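PDB 4XDN: MAU2 chromatid cohesion factor homolog from Saccharomyces cerevisiae, which forms a complex with Scc2 that is required for cohesin to associate with chromosomes, and so takes part in sister chromatid cohesion. Local coordinates for residues A[314-319]-A[373-378]; A[349-354]-A[380-385]; A[458-463]-A[476-481]; A[513-516]-A[520-523]; A[71-76]-A[85-90]. All blocks are in the same frame, centred on the assembly; numbering follows the deposited sequence.

Interaction 1. Residues A[314-319]-A[373-378]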
# COMPACT_ATOMS: atom_id res chain seq x y z
N ILE A 314 8.08 -4.77 -9.15
CA ILE A 314 8.45 -3.56 -9.87
C ILE A 314 9.65 -3.80 -10.80
O ILE A 314 9.76 -3.18 -11.85
CB ILE A 314 8.79 -2.41 -8.89
CG1 ILE A 314 7.61 -2.17 -7.92
CG2 ILE A 314 9.14 -1.13 -9.63
CD1 ILE A 314 6.30 -1.78 -8.60
N PHE A 315 10.53 -4.72 -10.40
CA PHE A 315 11.77 -4.96 -11.13
C PHE A 315 11.59 -5.98 -12.27
O PHE A 315 12.39 -6.02 -13.20
CB PHE A 315 12.86 -5.45 -10.18
CG PHE A 315 13.36 -4.39 -9.22
CD1 PHE A 315 12.78 -3.13 -9.18
CD2 PHE A 315 14.42 -4.66 -8.37
CE1 PHE A 315 13.24 -2.16 -8.30
CE2 PHE A 315 14.88 -3.70 -7.49
CZ PHE A 315 14.29 -2.45 -7.46
N HIS A 316 10.54 -6.79 -12.18
CA HIS A 316 10.23 -7.75 -13.24
C HIS A 316 9.21 -7.15 -14.22
O HIS A 316 8.20 -6.58 -13.80
CB HIS A 316 9.69 -9.05 -12.65
CG HIS A 316 10.66 -9.75 -11.75
ND1 HIS A 316 11.85 -9.18 -11.36
CD2 HIS A 316 10.61 -10.96 -11.15
CE1 HIS A 316 12.50 -10.02 -10.56
NE2 HIS A 316 11.76 -11.11 -10.42
N TYR A 317 9.49 -7.28 -15.51
CA TYR A 317 8.70 -6.62 -16.55
C TYR A 317 7.22 -7.00 -16.54
O TYR A 317 6.35 -6.13 -16.58
CB TYR A 317 9.29 -6.91 -17.93
CG TYR A 317 8.49 -6.31 -19.06
CD1 TYR A 317 8.34 -4.94 -19.19
CD2 TYR A 317 7.89 -7.13 -20.02
CE1 TYR A 317 7.61 -4.39 -20.22
CE2 TYR A 317 7.16 -6.58 -21.06
CZ TYR A 317 7.02 -5.22 -21.16
OH TYR A 317 6.30 -4.67 -22.19
N LYS A 318 6.93 -8.30 -16.50
CA LYS A 318 5.54 -8.76 -16.49
C LYS A 318 4.80 -8.29 -15.25
O LYS A 318 3.67 -7.82 -15.33
CB LYS A 318 5.48 -10.29 -16.58
CG LYS A 318 5.70 -10.85 -17.97
CD LYS A 318 4.92 -12.14 -18.17
CE LYS A 318 5.19 -12.77 -19.53
NZ LYS A 318 6.57 -13.31 -19.63
N GLU A 319 5.45 -8.41 -14.09
CA GLU A 319 4.84 -8.00 -12.84
C GLU A 319 4.57 -6.50 -12.83
O GLU A 319 3.56 -6.05 -12.31
CB GLU A 319 5.74 -8.37 -11.65
CG GLU A 319 5.75 -9.84 -11.28
CD GLU A 319 6.63 -10.68 -12.18
OE1 GLU A 319 6.95 -10.22 -13.30
OE2 GLU A 319 7.00 -11.80 -11.78
N ASP A 373 6.51 -17.70 -1.09
CA ASP A 373 5.27 -17.70 -0.33
C ASP A 373 4.75 -16.28 -0.12
O ASP A 373 3.56 -16.02 -0.26
CB ASP A 373 5.48 -18.38 1.03
CG ASP A 373 4.22 -18.41 1.87
OD1 ASP A 373 3.12 -18.51 1.30
OD2 ASP A 373 4.33 -18.33 3.11
N SER A 374 5.66 -15.36 0.20
CA SER A 374 5.28 -13.97 0.44
C SER A 374 4.86 -13.29 -0.86
O SER A 374 3.98 -12.43 -0.87
CB SER A 374 6.43 -13.20 1.09
OG SER A 374 7.52 -13.06 0.20
N ARG A 375 5.51 -13.66 -1.96
CA ARG A 375 5.17 -13.11 -3.27
C ARG A 375 3.78 -13.57 -3.69
O ARG A 375 3.02 -12.81 -4.30
CB ARG A 375 6.20 -13.53 -4.32
CG ARG A 375 7.57 -12.91 -4.13
CD ARG A 375 8.54 -13.39 -5.20
NE ARG A 375 8.15 -12.91 -6.52
CZ ARG A 375 8.67 -13.35 -7.66
NH1 ARG A 375 9.60 -14.30 -7.66
NH2 ARG A 375 8.25 -12.85 -8.82
N ILE A 376 3.44 -14.81 -3.36
CA ILE A 376 2.11 -15.35 -3.66
C ILE A 376 1.05 -14.63 -2.83
O ILE A 376 -0.06 -14.40 -3.29
CB ILE A 376 2.06 -16.86 -3.39
CG1 ILE A 376 2.91 -17.60 -4.42
CG2 ILE A 376 0.63 -17.39 -3.45
CD1 ILE A 376 3.26 -19.02 -4.02
N GLN A 377 1.41 -14.29 -1.60
CA GLN A 377 0.50 -13.61 -0.69
C GLN A 377 0.15 -12.22 -1.24
O GLN A 377 -0.99 -11.77 -1.15
CB GLN A 377 1.11 -13.51 0.71
CG GLN A 377 0.10 -13.42 1.84
CD GLN A 377 -0.58 -14.74 2.15
OE1 GLN A 377 -0.61 -15.66 1.32
NE2 GLN A 377 -1.12 -14.86 3.36
N THR A 378 1.15 -11.56 -1.81
CA THR A 378 0.96 -10.26 -2.44
C THR A 378 0.12 -10.40 -3.71
O THR A 378 -0.73 -9.56 -4.00
CB THR A 378 2.31 -9.60 -2.78
OG1 THR A 378 2.99 -9.28 -1.56
CG2 THR A 378 2.11 -8.32 -3.58
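Arg-375 reaches across to Glu-319 and His-316 with the single atom NH2, and the two partners meet its guanidinium at very different tilts. The carboxylate lies only 27° from the guanidinium plane, and Glu-319 OE2 sits at the edge of that group, 3.4 Å from Arg-375 NH2. This is a salt bridge rather than a hydrogen bond, a fairly long pairing whose pull is mainly electrostatic. The imidazole of His-316 stands perpendicular to the guanidinium, with its CD2 3.8 Å from Arg-375 NH2, so the ring approaches without stacking. A bend at chi3 (66°) turns the arginine chain toward the pair, and Glu-319 folds back at chi2 to meet it. His-316 occupies the N-cap position of helix 317-331, and an acid in the first turn, as Glu-319 is, probably gains from the positive helix start. The length of an arginine suits a gap where the closest CA atoms, of Glu-319 and Arg-375, are 10.9 Å apart. Helix 312-315 lies beside the bridge, with Pro-312 against Arg-375, Tyr-317 packs on helix 272-291, and helix 369-398 also holds the chain of another protein through Asp-373.

Interaction 2. Residues A[349-354]-A[380-385]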
# COMPACT_ATOMS: atom_id res chain seq x y z
N PRO A 349 -10.41 -7.61 -14.94
CA PRO A 349 -10.37 -9.05 -15.22
C PRO A 349 -9.04 -9.52 -15.80
O PRO A 349 -8.61 -10.63 -15.51
CB PRO A 349 -11.50 -9.23 -16.24
CG PRO A 349 -12.47 -8.16 -15.90
CD PRO A 349 -11.65 -6.99 -15.44
N LYS A 350 -8.40 -8.68 -16.61
CA LYS A 350 -7.10 -9.04 -17.19
C LYS A 350 -6.03 -9.07 -16.10
O LYS A 350 -5.21 -10.00 -16.06
CB LYS A 350 -6.71 -8.05 -18.29
CG LYS A 350 -5.32 -8.30 -18.86
CD LYS A 350 -5.04 -7.40 -20.06
CE LYS A 350 -3.60 -7.54 -20.54
NZ LYS A 350 -3.27 -6.54 -21.60
N VAL A 351 -6.03 -8.06 -15.24
CA VAL A 351 -5.13 -8.02 -14.09
C VAL A 351 -5.34 -9.27 -13.24
O VAL A 351 -4.38 -9.88 -12.77
CB VAL A 351 -5.37 -6.76 -13.23
CG1 VAL A 351 -4.50 -6.78 -11.97
CG2 VAL A 351 -5.09 -5.51 -14.05
N TYR A 352 -6.60 -9.63 -13.04
CA TYR A 352 -6.95 -10.81 -12.26
C TYR A 352 -6.36 -12.07 -12.89
O TYR A 352 -5.63 -12.82 -12.23
CB TYR A 352 -8.46 -10.93 -12.14
CG TYR A 352 -8.92 -12.01 -11.18
CD1 TYR A 352 -9.13 -13.31 -11.62
CD2 TYR A 352 -9.16 -11.72 -9.84
CE1 TYR A 352 -9.55 -14.30 -10.75
CE2 TYR A 352 -9.59 -12.70 -8.97
CZ TYR A 352 -9.78 -13.99 -9.43
OH TYR A 352 -10.20 -14.98 -8.57
N SER A 353 -6.66 -12.29 -14.17
CA SER A 353 -6.19 -13.49 -14.87
C SER A 353 -4.66 -13.52 -14.99
O SER A 353 -4.05 -14.59 -14.87
CB SER A 353 -6.82 -13.58 -16.26
OG SER A 353 -6.40 -12.51 -17.09
N THR A 354 -4.05 -12.37 -15.26
CA THR A 354 -2.59 -12.29 -15.34
C THR A 354 -1.98 -12.71 -14.02
O THR A 354 -1.03 -13.49 -13.97
CB THR A 354 -2.11 -10.87 -15.69
OG1 THR A 354 -2.54 -10.53 -17.02
CG2 THR A 354 -0.59 -10.76 -15.63
N LYS A 380 -2.13 -12.61 -4.17
CA LYS A 380 -3.49 -12.85 -3.72
C LYS A 380 -4.17 -11.54 -3.32
O LYS A 380 -5.38 -11.38 -3.51
CB LYS A 380 -3.51 -13.84 -2.55
CG LYS A 380 -3.28 -15.29 -2.98
CD LYS A 380 -2.82 -16.16 -1.83
CE LYS A 380 -3.85 -16.21 -0.71
NZ LYS A 380 -3.42 -17.09 0.41
N SER A 381 -3.40 -10.61 -2.77
CA SER A 381 -3.95 -9.31 -2.40
C SER A 381 -4.37 -8.55 -3.65
O SER A 381 -5.36 -7.82 -3.64
CB SER A 381 -2.92 -8.49 -1.61
OG SER A 381 -1.88 -8.03 -2.44
N ILE A 382 -3.61 -8.72 -4.73
CA ILE A 382 -3.96 -8.10 -6.01
C ILE A 382 -5.28 -8.66 -6.51
O ILE A 382 -6.12 -7.91 -7.01
CB ILE A 382 -2.85 -8.31 -7.07
CG1 ILE A 382 -1.60 -7.53 -6.66
CG2 ILE A 382 -3.33 -7.86 -8.45
CD1 ILE A 382 -0.39 -7.74 -7.57
N LEU A 383 -5.47 -9.97 -6.38
CA LEU A 383 -6.74 -10.59 -6.73
C LEU A 383 -7.86 -9.96 -5.90
O LEU A 383 -8.96 -9.71 -6.41
CB LEU A 383 -6.71 -12.10 -6.50
CG LEU A 383 -5.72 -12.95 -7.31
CD1 LEU A 383 -5.83 -14.41 -6.90
CD2 LEU A 383 -5.95 -12.80 -8.81
N GLU A 384 -7.57 -9.70 -4.63
CA GLU A 384 -8.56 -9.13 -3.73
C GLU A 384 -8.87 -7.68 -4.11
O GLU A 384 -10.01 -7.23 -3.95
CB GLU A 384 -8.07 -9.20 -2.28
CG GLU A 384 -8.10 -10.61 -1.71
CD GLU A 384 -7.38 -10.72 -0.38
OE1 GLU A 384 -6.91 -9.69 0.14
OE2 GLU A 384 -7.28 -11.85 0.15
N PHE A 385 -7.87 -6.97 -4.62
CA PHE A 385 -8.09 -5.60 -5.10
C PHE A 385 -8.99 -5.60 -6.33
O PHE A 385 -9.86 -4.73 -6.47
CB PHE A 385 -6.76 -4.93 -5.44
CG PHE A 385 -6.03 -4.37 -4.25
CD1 PHE A 385 -6.59 -3.38 -3.47
CD2 PHE A 385 -4.76 -4.83 -3.91
CE1 PHE A 385 -5.92 -2.86 -2.37
CE2 PHE A 385 -4.08 -4.32 -2.82
CZ PHE A 385 -4.66 -3.34 -2.05
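Leu-383 meets Tyr-352 from its CB outward. Leu-383 CB lies 3.8 Å from Tyr-352 CE2, above the ring plane and just outside its rim. With chi1 at -62°, CG stands beside the backbone N, and from there the branch CD2 extends over one face of the tyrosine. Leu-383 CD2 is 3.7 Å from the ring centroid of Tyr-352 and 19° off the ring normal, a CH-pi contact displaced somewhat toward the Tyr-352 CD2 and CE2 side. The same methyl of Leu-383 also rests 3.4 Å from Tyr-352 O, wedged between aromatic face and backbone. A forked leucine thus gives a methyl to the flat tyrosine face, and it packs as well on Thr-355, Gln-356 and Ile-359 of helix 339-360. Tyr-352 places its ring by setting CG anti to the backbone N (chi1 -172°), and the ring edge comes near Leu-383 O. Alongside, the buried pair Val-351 and Ile-382 cross at about a right angle, with Val-351 CG1 3.9 Å from Ile-382 CG2; branched aliphatics fill the gap between helices well. Helix 317-331 covers Val-351 through Asn-322 and Leu-325, while Ile-382 also packs on an apolar side chain of another protein's chain. No hydrogen bond joins 349-354 to 380-385, so their attraction is dispersive and hydrophobic, and depends on shape fit rather than on charge.

Interaction 3. Residues A[458-463]-A[476-481]. With SO4 (sulfate ion), chain G.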
# COMPACT_ATOMS: atom_id res chain seq x y z
N THR A 458 -23.05 13.59 6.44
CA THR A 458 -24.12 13.78 5.46
C THR A 458 -25.45 13.29 6.00
O THR A 458 -26.47 13.97 5.89
CB THR A 458 -23.79 13.05 4.15
OG1 THR A 458 -22.57 13.57 3.60
CG2 THR A 458 -24.91 13.22 3.12
N VAL A 459 -25.44 12.10 6.60
CA VAL A 459 -26.63 11.53 7.19
C VAL A 459 -27.16 12.41 8.32
O VAL A 459 -28.34 12.74 8.36
CB VAL A 459 -26.36 10.10 7.73
CG1 VAL A 459 -27.51 9.59 8.59
CG2 VAL A 459 -26.10 9.16 6.57
N GLN A 460 -26.27 12.79 9.24
CA GLN A 460 -26.67 13.60 10.39
C GLN A 460 -27.17 14.97 9.95
O GLN A 460 -28.12 15.50 10.52
CB GLN A 460 -25.50 13.76 11.36
CG GLN A 460 -25.03 12.46 12.01
CD GLN A 460 -25.94 11.99 13.13
OE1 GLN A 460 -27.17 12.04 13.01
NE2 GLN A 460 -25.35 11.53 14.22
N ALA A 461 -26.54 15.54 8.93
CA ALA A 461 -26.94 16.85 8.42
C ALA A 461 -28.29 16.76 7.73
O ALA A 461 -29.10 17.69 7.81
CB ALA A 461 -25.89 17.38 7.46
N ALA A 462 -28.54 15.64 7.05
CA ALA A 462 -29.83 15.40 6.42
C ALA A 462 -30.92 15.30 7.48
O ALA A 462 -32.04 15.75 7.27
CB ALA A 462 -29.78 14.13 5.59
N ARG A 463 -30.58 14.72 8.62
CA ARG A 463 -31.54 14.55 9.70
C ARG A 463 -31.81 15.87 10.42
O ARG A 463 -32.94 16.13 10.82
CB ARG A 463 -31.04 13.49 10.69
CG ARG A 463 -31.06 12.09 10.12
CD ARG A 463 -30.46 11.07 11.06
NE ARG A 463 -30.53 9.72 10.50
CZ ARG A 463 -30.13 8.62 11.13
NH1 ARG A 463 -29.63 8.69 12.35
NH2 ARG A 463 -30.24 7.44 10.53
N VAL A 476 -27.30 18.37 16.01
CA VAL A 476 -26.38 19.43 15.59
C VAL A 476 -25.00 19.28 16.24
O VAL A 476 -23.98 19.45 15.58
CB VAL A 476 -26.94 20.85 15.89
CG1 VAL A 476 -28.10 21.17 14.96
CG2 VAL A 476 -27.38 20.99 17.35
N GLU A 477 -24.98 18.99 17.54
CA GLU A 477 -23.73 18.68 18.24
C GLU A 477 -22.97 17.57 17.54
O GLU A 477 -21.75 17.65 17.37
CB GLU A 477 -24.02 18.29 19.69
CG GLU A 477 -22.80 17.83 20.49
CD GLU A 477 -21.74 18.90 20.60
OE1 GLU A 477 -22.05 20.09 20.37
OE2 GLU A 477 -20.58 18.55 20.93
N GLN A 478 -23.69 16.53 17.13
CA GLN A 478 -23.07 15.41 16.43
C GLN A 478 -22.47 15.86 15.10
O GLN A 478 -21.39 15.42 14.71
CB GLN A 478 -24.08 14.28 16.20
CG GLN A 478 -24.48 13.54 17.47
CD GLN A 478 -23.31 12.86 18.14
OE1 GLN A 478 -22.33 12.50 17.49
NE2 GLN A 478 -23.40 12.68 19.45
N CYS A 479 -23.18 16.76 14.41
CA CYS A 479 -22.66 17.34 13.17
C CYS A 479 -21.36 18.09 13.45
O CYS A 479 -20.36 17.90 12.75
CB CYS A 479 -23.68 18.29 12.54
SG CYS A 479 -25.01 17.48 11.63
N ASN A 480 -21.37 18.93 14.48
CA ASN A 480 -20.19 19.70 14.85
C ASN A 480 -19.05 18.80 15.32
O ASN A 480 -17.89 19.03 14.99
CB ASN A 480 -20.54 20.71 15.94
CG ASN A 480 -21.74 21.58 15.57
OD1 ASN A 480 -22.62 21.82 16.39
ND2 ASN A 480 -21.76 22.05 14.33
N LYS A 481 -19.40 17.76 16.07
CA LYS A 481 -18.43 16.78 16.55
C LYS A 481 -17.77 16.06 15.38
O LYS A 481 -16.55 16.05 15.25
CB LYS A 481 -19.12 15.77 17.47
CG LYS A 481 -18.22 14.64 17.97
CD LYS A 481 -19.05 13.50 18.56
CE LYS A 481 -18.65 12.15 17.96
NZ LYS A 481 -19.64 11.09 18.28
S SO4 G . -28.40 4.94 13.11
O1 SO4 G . -27.86 5.16 11.78
O2 SO4 G . -27.62 3.91 13.80
O3 SO4 G . -28.34 6.18 13.87
O4 SO4 G . -29.79 4.51 13.01
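Cys-479 puts its sulfur onto the backbone of the facing helix at Gln-460 and Ala-461. Cys-479 SG is 3.7 Å from Ala-461 N and 3.8 Å from Gln-460 CB, while Ala-461 CB is a little further off. The small Ala-461 leaves its backbone N accessible to the sulfur, and cysteine supplies a compact, weakly polar filler; the axes of the two short segments pass 9.1 Å apart at a crossing angle of -151°, close to antiparallel. Ala-461 also meets an apolar side chain of another protein's chain. Beside this, Gln-460 bends at chi2 (-77°) so that its NE2 comes against the base of Gln-478, with NE2 of Gln-460 3.6 Å from CB of Gln-478. In the next shell Gln-478 is held by Lys-481: Lys-481 NZ donates to Gln-478 OE1 at 3.1 Å, in the carbonyl plane and on a lone pair. One turn along from Gln-460, Arg-463 stretches out beside Val-459, whose CG1 sits over one face of the guanidinium, toward its rim. Arg-463 NH1 donates an almost straight bond (171°) to O3 of a sulfate ion, probably from the crystallisation liquor, at 3.2 Å; Val-432 N also bonds the ion. Helices 446-466 and 472-490 thus form an antiparallel hairpin, flanked by helix 432-440, whose Val-432 touches Gln-460, and by the loop residue Leu-522, which packs on Cys-479.

Interaction 4. Residues A[513-516]-A[520-523]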
# COMPACT_ATOMS: atom_id res chain seq x y z
N HIS A 513 -25.09 24.63 5.77
CA HIS A 513 -25.06 25.96 6.37
C HIS A 513 -25.86 27.01 5.60
O HIS A 513 -25.92 28.17 6.01
CB HIS A 513 -23.61 26.44 6.52
CG HIS A 513 -22.85 25.73 7.59
ND1 HIS A 513 -22.21 24.52 7.37
CD2 HIS A 513 -22.61 26.05 8.88
CE1 HIS A 513 -21.62 24.13 8.49
NE2 HIS A 513 -21.85 25.04 9.42
N PHE A 514 -26.49 26.61 4.49
CA PHE A 514 -27.22 27.54 3.64
C PHE A 514 -28.56 26.99 3.17
O PHE A 514 -28.65 25.85 2.72
CB PHE A 514 -26.39 27.90 2.40
CG PHE A 514 -25.41 29.01 2.63
CD1 PHE A 514 -24.14 28.75 3.09
CD2 PHE A 514 -25.76 30.32 2.36
CE1 PHE A 514 -23.23 29.77 3.29
CE2 PHE A 514 -24.86 31.35 2.55
CZ PHE A 514 -23.60 31.07 3.02
N GLU A 515 -29.60 27.81 3.27
CA GLU A 515 -30.83 27.55 2.54
C GLU A 515 -30.58 27.93 1.09
O GLU A 515 -29.75 28.80 0.81
CB GLU A 515 -32.00 28.35 3.13
CG GLU A 515 -32.32 28.02 4.57
CD GLU A 515 -33.63 28.62 5.03
OE1 GLU A 515 -33.60 29.62 5.79
OE2 GLU A 515 -34.69 28.09 4.64
N PRO A 516 -31.29 27.29 0.14
CA PRO A 516 -32.33 26.27 0.31
C PRO A 516 -31.78 24.85 0.16
O PRO A 516 -32.48 23.97 -0.34
CB PRO A 516 -33.29 26.61 -0.83
CG PRO A 516 -32.37 27.06 -1.94
CD PRO A 516 -31.15 27.68 -1.27
N ASN A 520 -32.88 23.45 7.98
CA ASN A 520 -32.32 23.97 9.23
C ASN A 520 -30.80 24.07 9.16
O ASN A 520 -30.09 23.23 9.71
CB ASN A 520 -32.73 23.08 10.41
CG ASN A 520 -34.24 23.00 10.57
OD1 ASN A 520 -34.87 23.92 11.07
ND2 ASN A 520 -34.81 21.88 10.14
N PRO A 521 -30.29 25.11 8.47
CA PRO A 521 -28.84 25.28 8.32
C PRO A 521 -28.14 25.51 9.65
O PRO A 521 -28.71 26.15 10.54
CB PRO A 521 -28.73 26.51 7.41
CG PRO A 521 -29.99 27.26 7.64
CD PRO A 521 -31.04 26.23 7.87
N LEU A 522 -26.92 25.00 9.79
CA LEU A 522 -26.15 25.17 11.02
C LEU A 522 -25.65 26.60 11.15
O LEU A 522 -25.50 27.30 10.15
CB LEU A 522 -24.97 24.20 11.04
CG LEU A 522 -25.31 22.71 11.05
CD1 LEU A 522 -24.09 21.89 10.69
CD2 LEU A 522 -25.86 22.29 12.41
N PRO A 523 -25.38 27.05 12.39
CA PRO A 523 -24.84 28.39 12.60
C PRO A 523 -23.43 28.56 12.04
O PRO A 523 -22.65 27.60 12.02
CB PRO A 523 -24.82 28.54 14.13
CG PRO A 523 -25.75 27.50 14.64
CD PRO A 523 -25.67 26.37 13.67
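The loop between helices 499-513 and 526-543 turns back on itself so that the CA atoms of His-513 and Pro-521 come within 4.3 Å, and its returning limb, Pro-521, Leu-522 and Pro-523, has the backbone angles of a short polyproline II stretch. Prolines suit this extended shape, since their rings already fix phi near the required value. Pro-521 presses its ring on the outgoing limb: Pro-521 CB lies 3.4 Å from His-513 C, and its CG is 3.9 Å from Glu-515 CG. Glu-515 uses only its aliphatic stem here; its carboxylate is turned outward, where OE2 makes a salt bridge with a basic side chain on the chain of another protein, and a cis peptide bond joins Glu-515 to Pro-516. The second centre is the imidazole of His-513. Leu-522 CB sits over one face, 4.0 Å from the ring centroid of His-513 and 29° off the normal, a CH-pi contact. The ring is held in place by Trp-509, which stacks with it and whose carbonyl oxygen is hydrogen-bonded to His-513 ND1. A histidine serves well because it offers a flat face for packing and a nitrogen for the preceding helical turn. Backbone hydrogen bonding between Leu-522 and Ser-512 also ties the returning limb to the preceding helix. At the ring edge, in plane, Pro-523 O lies 3.5 Å from His-513 CD2.

Interaction 5. Residues A[71-76]-A[85-90]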
# COMPACT_ATOMS: atom_id res chain seq x y z
N GLN A 71 26.67 -26.32 10.99
CA GLN A 71 26.94 -26.38 12.42
C GLN A 71 28.09 -27.35 12.69
O GLN A 71 28.88 -27.15 13.61
CB GLN A 71 25.69 -26.81 13.18
CG GLN A 71 24.63 -25.74 13.24
CD GLN A 71 23.35 -26.18 13.94
OE1 GLN A 71 22.95 -27.34 13.84
NE2 GLN A 71 22.72 -25.25 14.64
N LEU A 72 28.16 -28.39 11.87
CA LEU A 72 29.21 -29.38 11.97
C LEU A 72 30.58 -28.72 11.81
O LEU A 72 31.52 -29.02 12.54
CB LEU A 72 29.01 -30.46 10.91
CG LEU A 72 29.35 -31.92 11.23
CD1 LEU A 72 28.72 -32.40 12.52
CD2 LEU A 72 28.89 -32.78 10.06
N LEU A 73 30.68 -27.81 10.84
CA LEU A 73 31.92 -27.10 10.59
C LEU A 73 32.32 -26.23 11.77
O LEU A 73 33.48 -26.21 12.17
CB LEU A 73 31.80 -26.23 9.33
CG LEU A 73 31.70 -26.98 8.00
CD1 LEU A 73 31.38 -26.02 6.86
CD2 LEU A 73 33.00 -27.74 7.71
N LYS A 74 31.36 -25.51 12.33
CA LYS A 74 31.63 -24.57 13.41
C LYS A 74 32.02 -25.25 14.73
O LYS A 74 32.74 -24.67 15.54
CB LYS A 74 30.42 -23.67 13.65
CG LYS A 74 30.28 -22.55 12.63
CD LYS A 74 29.16 -21.59 12.99
CE LYS A 74 29.46 -20.78 14.25
NZ LYS A 74 30.72 -20.00 14.15
N THR A 75 31.56 -26.49 14.92
CA THR A 75 31.72 -27.17 16.20
C THR A 75 32.84 -28.22 16.20
O THR A 75 33.42 -28.51 17.25
CB THR A 75 30.42 -27.87 16.62
OG1 THR A 75 30.00 -28.77 15.59
CG2 THR A 75 29.33 -26.85 16.88
N LYS A 76 33.14 -28.77 15.03
CA LYS A 76 34.08 -29.89 14.93
C LYS A 76 35.37 -29.52 14.20
O LYS A 76 36.28 -30.35 14.09
CB LYS A 76 33.42 -31.07 14.22
CG LYS A 76 32.24 -31.67 14.97
CD LYS A 76 32.69 -32.41 16.23
CE LYS A 76 31.53 -33.10 16.92
NZ LYS A 76 30.50 -32.14 17.40
N SER A 85 33.46 -16.61 9.25
CA SER A 85 32.55 -15.58 8.78
C SER A 85 31.62 -16.10 7.69
O SER A 85 30.40 -15.96 7.78
CB SER A 85 33.33 -14.37 8.25
OG SER A 85 33.97 -13.68 9.30
N LYS A 86 32.20 -16.69 6.66
CA LYS A 86 31.43 -17.16 5.51
C LYS A 86 30.43 -18.24 5.91
O LYS A 86 29.25 -18.16 5.57
CB LYS A 86 32.38 -17.70 4.43
CG LYS A 86 31.71 -18.01 3.09
CD LYS A 86 31.09 -16.77 2.47
CE LYS A 86 30.71 -16.98 1.01
NZ LYS A 86 29.53 -17.86 0.85
N VAL A 87 30.91 -19.24 6.65
CA VAL A 87 30.07 -20.34 7.10
C VAL A 87 28.92 -19.84 7.97
O VAL A 87 27.77 -20.24 7.79
CB VAL A 87 30.88 -21.40 7.89
CG1 VAL A 87 29.96 -22.44 8.52
CG2 VAL A 87 31.90 -22.08 6.97
N THR A 88 29.24 -18.97 8.92
CA THR A 88 28.24 -18.46 9.85
C THR A 88 27.17 -17.66 9.11
O THR A 88 25.98 -17.82 9.39
CB THR A 88 28.88 -17.57 10.92
OG1 THR A 88 29.83 -18.34 11.67
CG2 THR A 88 27.83 -17.01 11.88
N PHE A 89 27.59 -16.83 8.17
CA PHE A 89 26.66 -16.01 7.39
C PHE A 89 25.70 -16.87 6.56
O PHE A 89 24.50 -16.63 6.57
CB PHE A 89 27.42 -15.04 6.48
CG PHE A 89 28.14 -13.93 7.21
CD1 PHE A 89 27.71 -13.49 8.46
CD2 PHE A 89 29.24 -13.31 6.64
CE1 PHE A 89 28.37 -12.47 9.12
CE2 PHE A 89 29.90 -12.29 7.29
CZ PHE A 89 29.47 -11.87 8.53
N GLU A 90 26.24 -17.86 5.86
CA GLU A 90 25.41 -18.75 5.05
C GLU A 90 24.43 -19.52 5.92
O GLU A 90 23.25 -19.65 5.59
CB GLU A 90 26.27 -19.72 4.25
CG GLU A 90 27.03 -19.08 3.10
CD GLU A 90 27.86 -20.09 2.33
OE1 GLU A 90 27.27 -21.03 1.75
OE2 GLU A 90 29.10 -19.94 2.32
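An antiparallel helical hairpin, formed by helices 53-76 and 81-98, brings Leu-73 and Lys-74 against Val-87 and Thr-88 just behind the connecting turn. The apolar side of the contact is Leu-73 with Val-87: CD1 of Leu-73 lies 4.0 Å from CG2 of Val-87, the two side chains crossing at about a right angle. Both are buried, and Leu-73 is further covered by Ile-29 and Val-32 of helix 29-45, a setting that suits purely hydrocarbon side chains. Lys-74 runs past Val-87 in the opposite direction, its CG 4.1 Å from Val-87 CG1, so the valine packs on the lysine's methylene stem. Such hairpins stacked in succession are the building plan of tetratricopeptide-like helical arrays, consistent with the largely helical chain here. In this one the axes of the two short segments approach to 9.9 Å and cross at -139°. The end of Lys-74 turns sharply, with chi3 at 67° and chi4 at 58°, and its NZ donates to Thr-88 OG1 at 3.1 Å. The stronger partner of that ammonium is Asp-84, one turn before Thr-88 on helix 81-98, through a salt bridge to OD1. Thr-88 OG1 is also hydrogen-bonded to the backbone oxygen of Asp-84, which holds the hydroxyl next to the charged pair; the short threonine side chain sets OG1 where it meets both Lys-74 NZ and that carbonyl oxygen. Along helix 81-98, Glu-90 pairs with Lys-86 and Arg-40, while Val-87 also touches an apolar side chain of another protein's chain.

How the interactions relate
Along the chain, interaction 5 comes first, near the N-terminus. Interactions 1 and 2 follow; they alternate in sequence and share helix 369-398, against which helices 317-331 and 339-360 pack in turn, and the centres of the two contacts are about 12 Å apart. Interactions 3 and 4 come last, their centres also about 12 Å apart, and they touch where Leu-522 meets Val-476 and Cys-479. The centres of interactions 4 and 5 lie about 76 Å apart, on opposite sides of the chain's centre. The contacts thus sample a long array of helices held by local pairings between neighbours. A second protein's chain lies within reach of all five, consistent with a partner such as Scc2 running along much of the array.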